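Local coordinates for protein purine nucleosidase, (IunH-1) (Sulfolobus solfataricus, PDB 3T8J) that belongs to the nucleoside hydrolase family and carries a bound sodium ion beside the ends of its parallel strands, at residues N25-N37 with Y112-N126. Residues are numbered along the deposited sequence; the frame is centred on the assembly and turned at random.
Sequences NIDVVAVTIVEGN and YAGELEFLAISPLTN. With NA (sodium ion), chain B.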
loop_
_atom_site.group_PDB
_atom_site.type_symbol
_atom_site.label_atom_id
_atom_site.label_comp_id
_atom_site.label_asym_id
_atom_site.label_seq_id
_atom_site.Cartn_x
_atom_site.Cartn_y
_atom_site.Cartn_z
ATOM N N ASN A 25 -26.966 38.189 1.557
ATOM C CA ASN A 25 -26.759 38.808 2.883
ATOM C C ASN A 25 -26.269 37.836 3.974
ATOM O O ASN A 25 -26.613 37.970 5.158
ATOM C CB ASN A 25 -28.019 39.558 3.346
ATOM C CG ASN A 25 -27.705 40.587 4.418
ATOM O OD1 ASN A 25 -26.741 41.326 4.289
ATOM N ND2 ASN A 25 -28.514 40.640 5.485
ATOM N N ILE A 26 -25.459 36.857 3.579
ATOM C CA ILE A 26 -24.696 36.013 4.512
ATOM C C ILE A 26 -23.381 36.721 4.820
ATOM O O ILE A 26 -22.739 37.232 3.902
ATOM C CB ILE A 26 -24.390 34.629 3.914
ATOM C CG1 ILE A 26 -25.669 33.918 3.485
ATOM C CG2 ILE A 26 -23.528 33.788 4.884
ATOM C CD1 ILE A 26 -26.592 33.566 4.637
ATOM N N ASP A 27 -22.986 36.772 6.090
ATOM C CA ASP A 27 -21.765 37.480 6.492
ATOM C C ASP A 27 -20.558 36.624 6.147
ATOM O O ASP A 27 -20.347 35.582 6.732
ATOM C CB ASP A 27 -21.770 37.817 7.969
ATOM C CG ASP A 27 -20.564 38.616 8.408
ATOM O OD1 ASP A 27 -20.051 39.456 7.620
ATOM O OD2 ASP A 27 -20.200 38.489 9.594
ATOM N N VAL A 28 -19.787 37.047 5.154
ATOM C CA VAL A 28 -18.527 36.380 4.816
ATOM C C VAL A 28 -17.413 37.111 5.553
ATOM O O VAL A 28 -17.156 38.310 5.298
ATOM C CB VAL A 28 -18.267 36.383 3.306
ATOM C CG1 VAL A 28 -16.930 35.713 3.012
ATOM C CG2 VAL A 28 -19.386 35.653 2.548
ATOM N N VAL A 29 -16.812 36.455 6.545
ATOM C CA VAL A 29 -15.811 37.116 7.382
ATOM C C VAL A 29 -14.358 37.044 6.846
ATOM O O VAL A 29 -13.500 37.842 7.252
ATOM C CB VAL A 29 -15.847 36.588 8.827
ATOM C CG1 VAL A 29 -17.271 36.756 9.422
ATOM C CG2 VAL A 29 -15.398 35.126 8.914
ATOM N N ALA A 30 -14.095 36.105 5.943
ATOM C CA ALA A 30 -12.772 35.967 5.322
ATOM C C ALA A 30 -12.871 35.052 4.136
ATOM O O ALA A 30 -13.723 34.171 4.066
ATOM C CB ALA A 30 -11.745 35.397 6.306
ATOM N N VAL A 31 -11.971 35.262 3.177
ATOM C CA VAL A 31 -11.693 34.334 2.104
ATOM C C VAL A 31 -10.279 33.784 2.322
ATOM O O VAL A 31 -9.363 34.537 2.593
ATOM C CB VAL A 31 -11.749 35.028 0.733
ATOM C CG1 VAL A 31 -11.419 34.007 -0.397
ATOM C CG2 VAL A 31 -13.075 35.705 0.485
ATOM N N THR A 32 -10.137 32.463 2.306
ATOM C CA THR A 32 -8.844 31.784 2.506
ATOM C C THR A 32 -8.483 31.103 1.175
ATOM O O THR A 32 -9.391 30.659 0.454
ATOM C CB THR A 32 -8.897 30.789 3.705
ATOM O OG1 THR A 32 -9.989 29.879 3.550
ATOM C CG2 THR A 32 -9.020 31.580 5.045
ATOM N N ILE A 33 -7.195 31.105 0.809
ATOM C CA ILE A 33 -6.748 30.567 -0.487
ATOM C C ILE A 33 -5.896 29.332 -0.296
ATOM O O ILE A 33 -4.997 29.325 0.551
ATOM C CB ILE A 33 -5.930 31.623 -1.281
ATOM C CG1 ILE A 33 -6.662 32.974 -1.334
ATOM C CG2 ILE A 33 -5.638 31.119 -2.726
ATOM C CD1 ILE A 33 -7.982 32.938 -2.107
ATOM N N VAL A 34 -6.147 28.320 -1.127
ATOM C CA VAL A 34 -5.454 27.032 -1.050
ATOM C C VAL A 34 -5.018 26.585 -2.457
ATOM O O VAL A 34 -5.676 26.943 -3.443
ATOM C CB VAL A 34 -6.352 25.971 -0.355
ATOM C CG1 VAL A 34 -7.562 25.604 -1.227
ATOM C CG2 VAL A 34 -5.544 24.698 0.044
ATOM N N GLU A 35 -3.981 25.770 -2.531
ATOM C CA GLU A 35 -3.567 25.167 -3.815
ATOM C C GLU A 35 -4.712 24.375 -4.441
ATOM O O GLU A 35 -5.560 23.787 -3.714
ATOM C CB GLU A 35 -2.321 24.259 -3.621
ATOM C CG GLU A 35 -2.594 22.836 -3.142
ATOM C CD GLU A 35 -2.900 22.692 -1.654
ATOM O OE1 GLU A 35 -2.598 23.622 -0.879
ATOM O OE2 GLU A 35 -3.409 21.593 -1.273
ATOM N N GLY A 36 -4.733 24.304 -5.761
ATOM C CA GLY A 36 -5.681 23.446 -6.468
ATOM C C GLY A 36 -5.781 23.785 -7.948
ATOM O O GLY A 36 -4.876 23.500 -8.705
ATOM N N ASN A 37 -6.928 24.305 -8.336
ATOM C CA ASN A 37 -7.322 24.426 -9.738
ATOM C C ASN A 37 -6.282 25.080 -10.649
ATOM O O ASN A 37 -6.045 24.585 -11.754
ATOM C CB ASN A 37 -8.591 25.274 -9.856
ATOM C CG ASN A 37 -9.863 24.533 -9.466
ATOM O OD1 ASN A 37 -10.017 23.332 -9.711
ATOM N ND2 ASN A 37 -10.808 25.276 -8.907
ATOM N N TYR A 112 -15.872 34.026 16.509
ATOM C CA TYR A 112 -17.235 33.572 16.196
ATOM C C TYR A 112 -17.530 32.156 16.723
ATOM O O TYR A 112 -18.317 31.414 16.124
ATOM C CB TYR A 112 -17.477 33.646 14.676
ATOM C CG TYR A 112 -17.342 35.038 14.101
ATOM C CD1 TYR A 112 -18.403 35.934 14.162
ATOM C CD2 TYR A 112 -16.157 35.460 13.508
ATOM C CE1 TYR A 112 -18.282 37.216 13.631
ATOM C CE2 TYR A 112 -16.033 36.741 12.989
ATOM C CZ TYR A 112 -17.094 37.602 13.053
ATOM O OH TYR A 112 -16.971 38.883 12.526
ATOM N N ALA A 113 -16.969 31.822 17.890
ATOM C CA ALA A 113 -17.101 30.479 18.467
ATOM C C ALA A 113 -18.556 30.056 18.558
ATOM O O ALA A 113 -19.408 30.777 19.133
ATOM C CB ALA A 113 -16.447 30.412 19.837
ATOM N N GLY A 114 -18.835 28.886 17.998
ATOM C CA GLY A 114 -20.151 28.305 18.036
ATOM C C GLY A 114 -21.077 28.735 16.926
ATOM O O GLY A 114 -22.176 28.170 16.794
ATOM N N GLU A 115 -20.660 29.722 16.127
ATOM C CA GLU A 115 -21.488 30.204 15.028
ATOM C C GLU A 115 -20.768 30.154 13.673
ATOM O O GLU A 115 -21.421 30.199 12.631
ATOM C CB GLU A 115 -21.957 31.629 15.309
ATOM C CG GLU A 115 -22.791 31.793 16.593
ATOM C CD GLU A 115 -23.947 30.805 16.706
ATOM O OE1 GLU A 115 -24.505 30.375 15.670
ATOM O OE2 GLU A 115 -24.314 30.450 17.850
ATOM N N LEU A 116 -19.445 30.028 13.681
ATOM C CA LEU A 116 -18.697 30.082 12.414
ATOM C C LEU A 116 -18.984 28.853 11.557
ATOM O O LEU A 116 -18.930 27.719 12.045
ATOM C CB LEU A 116 -17.183 30.199 12.651
ATOM C CG LEU A 116 -16.330 30.553 11.430
ATOM C CD1 LEU A 116 -16.724 31.910 10.856
ATOM C CD2 LEU A 116 -14.858 30.495 11.825
ATOM N N GLU A 117 -19.235 29.079 10.264
ATOM C CA GLU A 117 -19.402 28.017 9.309
ATOM C C GLU A 117 -18.274 28.089 8.294
ATOM O O GLU A 117 -17.814 29.179 7.949
ATOM C CB GLU A 117 -20.773 28.097 8.637
ATOM C CG GLU A 117 -21.924 27.993 9.694
ATOM C CD GLU A 117 -23.312 28.016 9.075
ATOM O OE1 GLU A 117 -23.616 27.099 8.281
ATOM O OE2 GLU A 117 -24.122 28.938 9.415
ATOM N N PHE A 118 -17.835 26.935 7.833
ATOM C CA PHE A 118 -16.688 26.844 6.912
ATOM C C PHE A 118 -17.135 26.224 5.598
ATOM O O PHE A 118 -17.567 25.075 5.561
ATOM C CB PHE A 118 -15.562 26.004 7.554
ATOM C CG PHE A 118 -14.238 26.119 6.883
ATOM C CD1 PHE A 118 -13.275 27.000 7.361
ATOM C CD2 PHE A 118 -13.923 25.315 5.799
ATOM C CE1 PHE A 118 -12.034 27.115 6.724
ATOM C CE2 PHE A 118 -12.674 25.425 5.153
ATOM C CZ PHE A 118 -11.724 26.324 5.649
ATOM N N LEU A 119 -17.027 26.992 4.503
ATOM C CA LEU A 119 -17.424 26.511 3.183
ATOM C C LEU A 119 -16.158 26.010 2.473
ATOM O O LEU A 119 -15.361 26.794 1.934
ATOM C CB LEU A 119 -18.150 27.624 2.428
ATOM C CG LEU A 119 -18.646 27.296 1.027
ATOM C CD1 LEU A 119 -19.602 26.100 0.992
ATOM C CD2 LEU A 119 -19.314 28.531 0.394
ATOM N N ALA A 120 -15.972 24.689 2.567
ATOM C CA ALA A 120 -14.807 23.969 2.077
ATOM C C ALA A 120 -15.094 23.472 0.669
ATOM O O ALA A 120 -15.430 22.295 0.458
ATOM C CB ALA A 120 -14.479 22.782 3.017
ATOM N N ILE A 121 -14.923 24.374 -0.299
ATOM C CA ILE A 121 -15.171 24.067 -1.722
ATOM C C ILE A 121 -13.888 23.796 -2.511
ATOM O O ILE A 121 -13.879 23.873 -3.732
ATOM C CB ILE A 121 -16.036 25.161 -2.408
ATOM C CG1 ILE A 121 -15.503 26.576 -2.156
ATOM C CG2 ILE A 121 -17.491 25.065 -1.906
ATOM C CD1 ILE A 121 -16.102 27.665 -3.096
ATOM N N SER A 122 -12.818 23.481 -1.800
ATOM C CA SER A 122 -11.468 23.339 -2.342
ATOM C C SER A 122 -10.703 22.237 -1.617
ATOM O O SER A 122 -11.207 21.669 -0.613
ATOM C CB SER A 122 -10.744 24.688 -2.175
ATOM O OG SER A 122 -11.565 25.765 -2.663
ATOM N N PRO A 123 -9.466 21.936 -2.031
ATOM C CA PRO A 123 -8.640 21.022 -1.223
ATOM C C PRO A 123 -8.558 21.466 0.260
ATOM O O PRO A 123 -8.623 22.650 0.557
ATOM C CB PRO A 123 -7.289 21.047 -1.936
ATOM C CG PRO A 123 -7.640 21.364 -3.363
ATOM C CD PRO A 123 -8.740 22.376 -3.232
ATOM N N LEU A 124 -8.429 20.511 1.179
ATOM C CA LEU A 124 -8.681 20.757 2.593
ATOM C C LEU A 124 -7.444 21.134 3.448
ATOM O O LEU A 124 -7.470 21.158 4.688
ATOM C CB LEU A 124 -9.425 19.540 3.167
ATOM C CG LEU A 124 -10.872 19.362 2.676
ATOM C CD1 LEU A 124 -11.424 17.943 2.995
ATOM C CD2 LEU A 124 -11.821 20.374 3.282
ATOM N N THR A 125 -6.359 21.491 2.773
ATOM C CA THR A 125 -5.080 21.742 3.428
ATOM C C THR A 125 -5.141 22.816 4.530
ATOM O O THR A 125 -4.535 22.634 5.579
ATOM C CB THR A 125 -3.985 22.068 2.364
ATOM O OG1 THR A 125 -4.110 21.139 1.279
ATOM C CG2 THR A 125 -2.606 21.960 2.999
ATOM N N ASN A 126 -5.810 23.947 4.286
ATOM C CA ASN A 126 -5.846 25.019 5.293
ATOM C C ASN A 126 -6.625 24.608 6.532
ATOM O O ASN A 126 -6.217 24.927 7.650
ATOM C CB ASN A 126 -6.446 26.310 4.737
ATOM C CG ASN A 126 -5.555 26.984 3.735
ATOM O OD1 ASN A 126 -4.348 26.886 3.823
ATOM N ND2 ASN A 126 -6.165 27.701 2.783
HETATM NA NA NA B . -12.750 25.521 -4.823
HETATM O O HOH W 1 -13.359 25.122 -7.062
#
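Y112, just past the end of helix 101-111, meets V29. CG1 of V29 lies 3.7 Å from CZ of Y112, and the two side chains run past each other in opposite directions. L116 adds to this apolar patch, its CD1 4.0 Å from CG2 of V29. F118 comes near T32, whose hydroxyl is hydrogen-bonded to D7 of strand 3-8.

Beyond strand 116-120 the chain turns at the sodium ion. I121 O binds it at 2.3 Å and S122 OG at 2.5 Å. S122 OG is also hydrogen-bonded to the backbone O of D7. S122 is packed tightly against V34, its CB 3.4 Å from CG1 of V34. CG of P123 lies 3.2 Å from E35 O, with CD a little farther. That oxygen has no hydrogen-bond partner in the model.

T125 opens helix 125-133. Its OG1 lies 2.7 Å from OE2 of E35 and is also within hydrogen-bonding reach of D168. The E35 chain is bent at chi2 (-78°), which turns the carboxylate back to T125. N126 gives an ND2 proton to I33 O at 3.0 Å. The bond is nearly straight (165°) and lies in the amide plane, but the nitrogen sits above the carbonyl plane of I33. The strongest polar partner of this amide is A64, in a loop outside the two segments.

Strands 27-33 and 116-120 are not neighbours: strand 3-8 runs between them in the parallel sheet. Their C-terminal loops close together beside the sodium ion, which D9 and D14 also bind. One water links the ion to N37. This is the metal site at the C-terminal strand ends of the nucleoside hydrolase fold.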